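Local coordinates for glutathione S-transferase (PDB 6J3E), which binds glutathione and, as a serine-type glutathione S-transferase of a wood-decay fungus, probably catalyses its reaction with other molecules, at residues 4-9 with 73-78; 50-55 with 67-72. One frame throughout, in Å; residues are numbered along the deposited sequence.

Interaction 1 of 2, residues 4-9 with 73-78; sequences VIQFYD and VIHDPS
Ile-5 lays its outermost methyl against the carboxylate of Asp-76, with CD1 of Ile-5 3.2 Å from OD1 of Asp-76, a short contact whose exact length is doubtful. CG1 of Ile-5 is anti to the carbonyl carbon of its own residue (chi1 -67°), and a chi2 of -86° bends CD1 over to the aspartate. Its other branch, CG2, approaches CB of Ile-74. With an alanine in place of Ile-5, both CD1 and CG2 are gone, which is likely to open a gap beside Asp-76 and Ile-74 and leave the carboxylate without its apolar neighbour. OD2 of Asp-76 takes hydrogen bonds with the hydroxyls of Tyr-92 and Tyr-97. Further along, Phe-7 and Ile-74 form a non-hydrogen-bonded antiparallel pair on one face of the sheet. CD1 of Phe-7 meets CG2 of Ile-74 at 3.8 Å. Ile-74 also packs on Ile-89, Tyr-92 and Leu-93 of helix 86-96, while Phe-7 lies on helix 22-34. These two strands are the middle pair of the four-stranded sheet of the thioredoxin-like N-terminal domain, in which strand 5-9 runs parallel to 38-42 and antiparallel to 73-76. Gln-6 and His-75 form a hydrogen-bonded antiparallel pair. N of Gln-6 reaches O of His-75 at 2.8 Å, and N of His-75 returns to O of Gln-6 at 2.9 Å. On the face away from Phe-7 their two side chains run alongside each other, the amide turned 69° from the imidazole. The polar ends turn to other partners: OE1 of Gln-6 bonds to Lys-39, and ND1 of His-75 to Thr-82. N of Tyr-8 gives a nearly straight bond of 2.9 Å to O of Val-73. That carbonyl oxygen also sits in the plane of the tyrosine ring at its edge, 3.4 Å from CD1 of Tyr-8.

Interaction 2 of 2, residues 50-55 with 67-72; sequences SVCKEI and PYYTLP. With EDO (1,2-ethanediol), chain C; EDO (1,2-ethanediol), chain D.
NZ of Lys-53 gives a hydrogen bond to OH of Tyr-69. At 2.5 Å between NZ of Lys-53 and OH of Tyr-69 it is very short, and its exact length is doubtful. The ammonium comes in at the rim of the phenol, close to the level of the ring. The lysine chain is bent at chi2 (-145°) and chi4 and runs roughly perpendicular to the tyrosine side chain. Lys-53 is exposed, so the bond lies at the protein surface. Cys-52, one residue earlier on helix 48-55, is buried; its CB is directed toward segment 67-72 and meets the same ring. CB of Cys-52 comes 3.3 Å from CD1 of Tyr-69, a short apolar contact whose exact length is doubtful. SG of Cys-52 makes a sulfur-aromatic contact 4.7 Å from the centroid of the Tyr-69 ring. It stands oblique to the ring, 57° off the normal, neither over the face nor at the edge. Ala-49 and Pro-59 also touch the tyrosine. The backbone of Tyr-69 is used from another direction, by a 1,2-ethanediol probably from the crystallisation liquor. N of Tyr-69 donates to O2 of the ethanediol at 2.9 Å, nearly straight (171°). The O1 of that ethanediol donates to O of Tyr-69 at 2.8 Å, so a single small diol bridges both polar backbone atoms of the residue. Its carbon C1 lies over one face of the Tyr-68 ring. Tyr-68 and Leu-71 bind glutathione in another structure of this protein. The Leu-71 to Pro-72 peptide is cis, as at the cis-proline of the thioredoxin fold, which in glutathione transferases lies in the loop before the third strand of the sheet, here 73-76, at the glutathione site.

Segments 50-55 and 67-72 both fall between the two strands that interaction 1 pairs, and the centres lie 13 Å apart. Pro-72 ends one and Val-73 begins the other. Side chains join them too. OH of Tyr-8 lies 3.8 Å from CG2 of Ile-55, and CE1 of Phe-7 is 3.9 Å from CB of Pro-72. CD1 of Leu-71 packs 3.9 Å from N of Asp-9. The sheet pair 4-9 with 73-78 thus backs the loop that carries Leu-71 of the glutathione site. The side chain of Phe-7 is about 8 Å from that of Ser-86. Ethanediol is hydrogen-bonded to Ser-86, Asn-23 and Lys-26, all glutathione-binding residues, so it occupies part of that site.

Interaction 1 of 2, residues 4-9 with 73-78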
loop_
_atom_site.group_PDB
_atom_site.type_symbol
_atom_site.label_atom_id
_atom_site.label_comp_id
_atom_site.label_asym_id
_atom_site.label_seq_id
_atom_site.Cartn_x
_atom_site.Cartn_y
_atom_site.Cartn_z
ATOM N N VAL A 4 -28.967 -18.408 -11.311
ATOM C CA VAL A 4 -27.931 -17.399 -11.512
ATOM C C VAL A 4 -27.018 -17.318 -10.296
ATOM O O VAL A 4 -27.256 -17.985 -9.281
ATOM C CB VAL A 4 -28.554 -16.030 -11.796
ATOM C CG1 VAL A 4 -29.508 -16.128 -12.967
ATOM C CG2 VAL A 4 -29.255 -15.546 -10.561
ATOM N N ILE A 5 -25.965 -16.497 -10.400
ATOM C CA ILE A 5 -25.075 -16.251 -9.265
ATOM C C ILE A 5 -25.879 -15.840 -8.043
ATOM O O ILE A 5 -26.740 -14.956 -8.108
ATOM C CB ILE A 5 -24.052 -15.161 -9.602
ATOM C CG1 ILE A 5 -23.100 -15.641 -10.676
ATOM C CG2 ILE A 5 -23.225 -14.793 -8.359
ATOM C CD1 ILE A 5 -21.944 -16.402 -10.097
ATOM N N GLN A 6 -25.576 -16.458 -6.914
ATOM C CA GLN A 6 -26.142 -16.044 -5.648
ATOM C C GLN A 6 -25.142 -15.134 -4.942
ATOM O O GLN A 6 -23.953 -15.461 -4.844
ATOM C CB GLN A 6 -26.494 -17.266 -4.811
ATOM C CG GLN A 6 -27.442 -18.191 -5.541
ATOM C CD GLN A 6 -28.166 -19.112 -4.600
ATOM O OE1 GLN A 6 -29.386 -19.016 -4.433
ATOM N NE2 GLN A 6 -27.416 -20.010 -3.957
ATOM N N PHE A 7 -25.622 -13.980 -4.483
ATOM C CA PHE A 7 -24.776 -12.916 -3.947
ATOM C C PHE A 7 -25.296 -12.554 -2.571
ATOM O O PHE A 7 -26.400 -12.020 -2.449
ATOM C CB PHE A 7 -24.788 -11.695 -4.865
ATOM C CG PHE A 7 -24.181 -10.456 -4.258
ATOM C CD1 PHE A 7 -22.920 -10.485 -3.690
ATOM C CD2 PHE A 7 -24.855 -9.242 -4.310
ATOM C CE1 PHE A 7 -22.358 -9.328 -3.157
ATOM C CE2 PHE A 7 -24.301 -8.092 -3.783
ATOM C CZ PHE A 7 -23.049 -8.133 -3.209
ATOM N N TYR A 8 -24.502 -12.822 -1.542
ATOM C CA TYR A 8 -24.936 -12.633 -0.165
ATOM C C TYR A 8 -24.477 -11.275 0.342
ATOM O O TYR A 8 -23.305 -10.907 0.196
ATOM C CB TYR A 8 -24.421 -13.769 0.717
ATOM C CG TYR A 8 -24.953 -15.121 0.255
ATOM C CD1 TYR A 8 -24.391 -15.785 -0.838
ATOM C CD2 TYR A 8 -26.031 -15.725 0.895
ATOM C CE1 TYR A 8 -24.888 -17.016 -1.278
ATOM C CE2 TYR A 8 -26.525 -16.957 0.466
ATOM C CZ TYR A 8 -25.954 -17.594 -0.618
ATOM O OH TYR A 8 -26.449 -18.806 -1.034
ATOM N N ASP A 9 -25.407 -10.547 0.947
ATOM C CA ASP A 9 -25.244 -9.144 1.290
ATOM C C ASP A 9 -25.969 -8.906 2.607
ATOM O O ASP A 9 -26.820 -9.698 3.014
ATOM C CB ASP A 9 -25.791 -8.257 0.153
ATOM C CG ASP A 9 -25.288 -6.816 0.198
ATOM O OD1 ASP A 9 -24.610 -6.405 1.166
ATOM O OD2 ASP A 9 -25.623 -6.077 -0.748
ATOM N N VAL A 73 -20.062 -12.775 -0.074
ATOM C CA VAL A 73 -19.769 -14.106 -0.590
ATOM C C VAL A 73 -20.649 -14.341 -1.810
ATOM O O VAL A 73 -21.792 -13.875 -1.861
ATOM C CB VAL A 73 -20.001 -15.189 0.482
ATOM C CG1 VAL A 73 -19.849 -16.564 -0.111
ATOM C CG2 VAL A 73 -19.012 -15.023 1.614
ATOM N N ILE A 74 -20.125 -15.042 -2.806
ATOM C CA ILE A 74 -20.958 -15.463 -3.926
ATOM C C ILE A 74 -20.901 -16.979 -4.054
ATOM O O ILE A 74 -19.875 -17.606 -3.771
ATOM C CB ILE A 74 -20.567 -14.804 -5.268
ATOM C CG1 ILE A 74 -19.132 -15.155 -5.659
ATOM C CG2 ILE A 74 -20.806 -13.307 -5.214
ATOM C CD1 ILE A 74 -18.825 -14.848 -7.107
ATOM N N HIS A 75 -22.025 -17.569 -4.471
ATOM C CA HIS A 75 -22.064 -18.957 -4.911
ATOM C C HIS A 75 -22.510 -19.007 -6.362
ATOM O O HIS A 75 -23.556 -18.446 -6.720
ATOM C CB HIS A 75 -22.985 -19.841 -4.072
ATOM C CG HIS A 75 -23.117 -21.221 -4.631
ATOM N ND1 HIS A 75 -22.087 -22.135 -4.584
ATOM C CD2 HIS A 75 -24.124 -21.822 -5.310
ATOM C CE1 HIS A 75 -22.461 -23.248 -5.190
ATOM N NE2 HIS A 75 -23.696 -23.086 -5.632
ATOM N N ASP A 76 -21.707 -19.681 -7.187
ATOM C CA ASP A 76 -21.893 -19.761 -8.631
ATOM C C ASP A 76 -22.370 -21.163 -8.967
ATOM O O ASP A 76 -21.545 -22.082 -9.096
ATOM C CB ASP A 76 -20.586 -19.442 -9.364
ATOM C CG ASP A 76 -20.775 -19.308 -10.867
ATOM O OD1 ASP A 76 -21.943 -19.381 -11.317
ATOM O OD2 ASP A 76 -19.773 -19.101 -11.595
ATOM N N PRO A 77 -23.681 -21.391 -9.087
ATOM C CA PRO A 77 -24.153 -22.750 -9.387
ATOM C C PRO A 77 -23.633 -23.261 -10.721
ATOM O O PRO A 77 -23.417 -24.472 -10.874
ATOM C CB PRO A 77 -25.681 -22.600 -9.365
ATOM C CG PRO A 77 -25.916 -21.173 -9.700
ATOM C CD PRO A 77 -24.779 -20.409 -9.097
ATOM N N SER A 78 -23.382 -22.361 -11.679
ATOM C CA SER A 78 -22.732 -22.751 -12.927
ATOM C C SER A 78 -21.434 -23.512 -12.682
ATOM O O SER A 78 -21.010 -24.310 -13.521
ATOM C CB SER A 78 -22.448 -21.510 -13.772
ATOM O OG SER A 78 -21.052 -21.368 -13.979
#

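Interaction 2 of 2, residues 50-55 with 67-72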
loop_
_atom_site.group_PDB
_atom_site.type_symbol
_atom_site.label_atom_id
_atom_site.label_comp_id
_atom_site.label_asym_id
_atom_site.label_seq_id
_atom_site.Cartn_x
_atom_site.Cartn_y
_atom_site.Cartn_z
ATOM N N SER A 50 -23.186 -18.661 10.275
ATOM C CA SER A 50 -24.072 -19.796 10.063
ATOM C C SER A 50 -24.356 -20.024 8.585
ATOM O O SER A 50 -24.369 -21.165 8.116
ATOM C CB SER A 50 -25.368 -19.571 10.832
ATOM O OG SER A 50 -26.126 -20.755 10.856
ATOM N N VAL A 51 -24.571 -18.954 7.826
ATOM C CA VAL A 51 -24.843 -19.129 6.406
ATOM C C VAL A 51 -23.585 -19.569 5.672
ATOM O O VAL A 51 -23.645 -20.348 4.713
ATOM C CB VAL A 51 -25.413 -17.829 5.819
ATOM C CG1 VAL A 51 -25.238 -17.814 4.290
ATOM C CG2 VAL A 51 -26.870 -17.653 6.211
ATOM N N CYS A 52 -22.424 -19.067 6.086
ATOM C CA CYS A 52 -21.198 -19.440 5.385
ATOM C C CYS A 52 -20.935 -20.930 5.508
ATOM O O CYS A 52 -20.488 -21.574 4.552
ATOM C CB CYS A 52 -20.004 -18.666 5.927
ATOM S SG CYS A 52 -19.942 -16.936 5.445
ATOM N N LYS A 53 -21.199 -21.494 6.685
ATOM C CA LYS A 53 -20.979 -22.918 6.857
ATOM C C LYS A 53 -21.917 -23.717 5.965
ATOM O O LYS A 53 -21.494 -24.686 5.325
ATOM C CB LYS A 53 -21.137 -23.296 8.326
ATOM C CG LYS A 53 -20.084 -22.642 9.183
ATOM C CD LYS A 53 -19.657 -23.523 10.315
ATOM C CE LYS A 53 -18.519 -22.875 11.081
ATOM N NZ LYS A 53 -17.264 -22.851 10.287
ATOM N N GLU A 54 -23.178 -23.285 5.858
ATOM C CA GLU A 54 -24.137 -24.008 5.026
ATOM C C GLU A 54 -23.677 -24.083 3.578
ATOM O O GLU A 54 -23.806 -25.130 2.935
ATOM C CB GLU A 54 -25.520 -23.355 5.106
ATOM C CG GLU A 54 -26.142 -23.362 6.509
ATOM C CD GLU A 54 -27.645 -23.085 6.498
ATOM O OE1 GLU A 54 -28.305 -23.361 7.530
ATOM O OE2 GLU A 54 -28.163 -22.604 5.456
ATOM N N ILE A 55 -23.125 -22.988 3.050
ATOM C CA ILE A 55 -22.752 -22.914 1.645
ATOM C C ILE A 55 -21.282 -23.213 1.417
ATOM O O ILE A 55 -20.827 -23.223 0.260
ATOM C CB ILE A 55 -23.126 -21.544 1.054
ATOM C CG1 ILE A 55 -22.426 -20.427 1.818
ATOM C CG2 ILE A 55 -24.635 -21.315 1.125
ATOM C CD1 ILE A 55 -22.695 -19.078 1.218
ATOM N N PRO A 67 -12.238 -19.553 12.883
ATOM C CA PRO A 67 -12.434 -18.869 11.599
ATOM C C PRO A 67 -13.442 -17.728 11.700
ATOM O O PRO A 67 -14.479 -17.846 12.355
ATOM C CB PRO A 67 -12.947 -19.987 10.680
ATOM C CG PRO A 67 -13.487 -21.022 11.604
ATOM C CD PRO A 67 -12.584 -20.981 12.794
ATOM N N TYR A 68 -13.138 -16.623 11.015
ATOM C CA TYR A 68 -13.970 -15.419 11.009
ATOM C C TYR A 68 -14.613 -15.285 9.633
ATOM O O TYR A 68 -13.910 -15.171 8.622
ATOM C CB TYR A 68 -13.129 -14.187 11.344
ATOM C CG TYR A 68 -13.878 -12.889 11.597
ATOM C CD1 TYR A 68 -14.432 -12.614 12.851
ATOM C CD2 TYR A 68 -13.971 -11.904 10.603
ATOM C CE1 TYR A 68 -15.098 -11.420 13.096
ATOM C CE2 TYR A 68 -14.632 -10.701 10.846
ATOM C CZ TYR A 68 -15.193 -10.469 12.096
ATOM O OH TYR A 68 -15.849 -9.291 12.346
ATOM N N TYR A 69 -15.938 -15.291 9.594
ATOM C CA TYR A 69 -16.672 -15.234 8.342
ATOM C C TYR A 69 -17.237 -13.838 8.108
ATOM O O TYR A 69 -17.783 -13.214 9.023
ATOM C CB TYR A 69 -17.793 -16.264 8.345
ATOM C CG TYR A 69 -17.317 -17.706 8.364
ATOM C CD1 TYR A 69 -16.982 -18.363 7.189
ATOM C CD2 TYR A 69 -17.222 -18.413 9.556
ATOM C CE1 TYR A 69 -16.571 -19.681 7.196
ATOM C CE2 TYR A 69 -16.796 -19.728 9.573
ATOM C CZ TYR A 69 -16.486 -20.359 8.394
ATOM O OH TYR A 69 -16.074 -21.672 8.407
ATOM N N THR A 70 -17.104 -13.362 6.871
ATOM C CA THR A 70 -17.580 -12.053 6.448
ATOM C C THR A 70 -18.273 -12.161 5.098
ATOM O O THR A 70 -18.064 -13.108 4.331
ATOM C CB THR A 70 -16.436 -11.035 6.307
ATOM O OG1 THR A 70 -15.432 -11.568 5.419
ATOM C CG2 THR A 70 -15.830 -10.718 7.655
ATOM N N LEU A 71 -19.074 -11.147 4.802
ATOM C CA LEU A 71 -19.594 -10.949 3.458
ATOM C C LEU A 71 -18.794 -9.817 2.826
ATOM O O LEU A 71 -18.159 -9.042 3.545
ATOM C CB LEU A 71 -21.087 -10.636 3.508
ATOM C CG LEU A 71 -21.856 -11.763 4.200
ATOM C CD1 LEU A 71 -23.359 -11.530 4.090
ATOM C CD2 LEU A 71 -21.426 -13.102 3.580
ATOM N N PRO A 72 -18.800 -9.708 1.487
ATOM C CA PRO A 72 -19.549 -10.469 0.478
ATOM C C PRO A 72 -19.117 -11.925 0.312
ATOM O O PRO A 72 -17.951 -12.256 0.527
ATOM C CB PRO A 72 -19.256 -9.697 -0.811
ATOM C CG PRO A 72 -17.898 -9.114 -0.579
ATOM C CD PRO A 72 -17.916 -8.706 0.862
HETATM C C1 EDO C . -18.310 -13.422 12.595
HETATM O O1 EDO C . -19.148 -13.550 11.434
HETATM C C2 EDO C . -17.936 -14.811 13.107
HETATM O O2 EDO C . -17.606 -15.664 11.996
HETATM C C1 EDO D . -14.453 -9.186 2.609
HETATM O O1 EDO D . -14.521 -8.643 3.938
HETATM C C2 EDO D . -13.557 -8.301 1.755
HETATM O O2 EDO D . -14.345 -7.256 1.186
#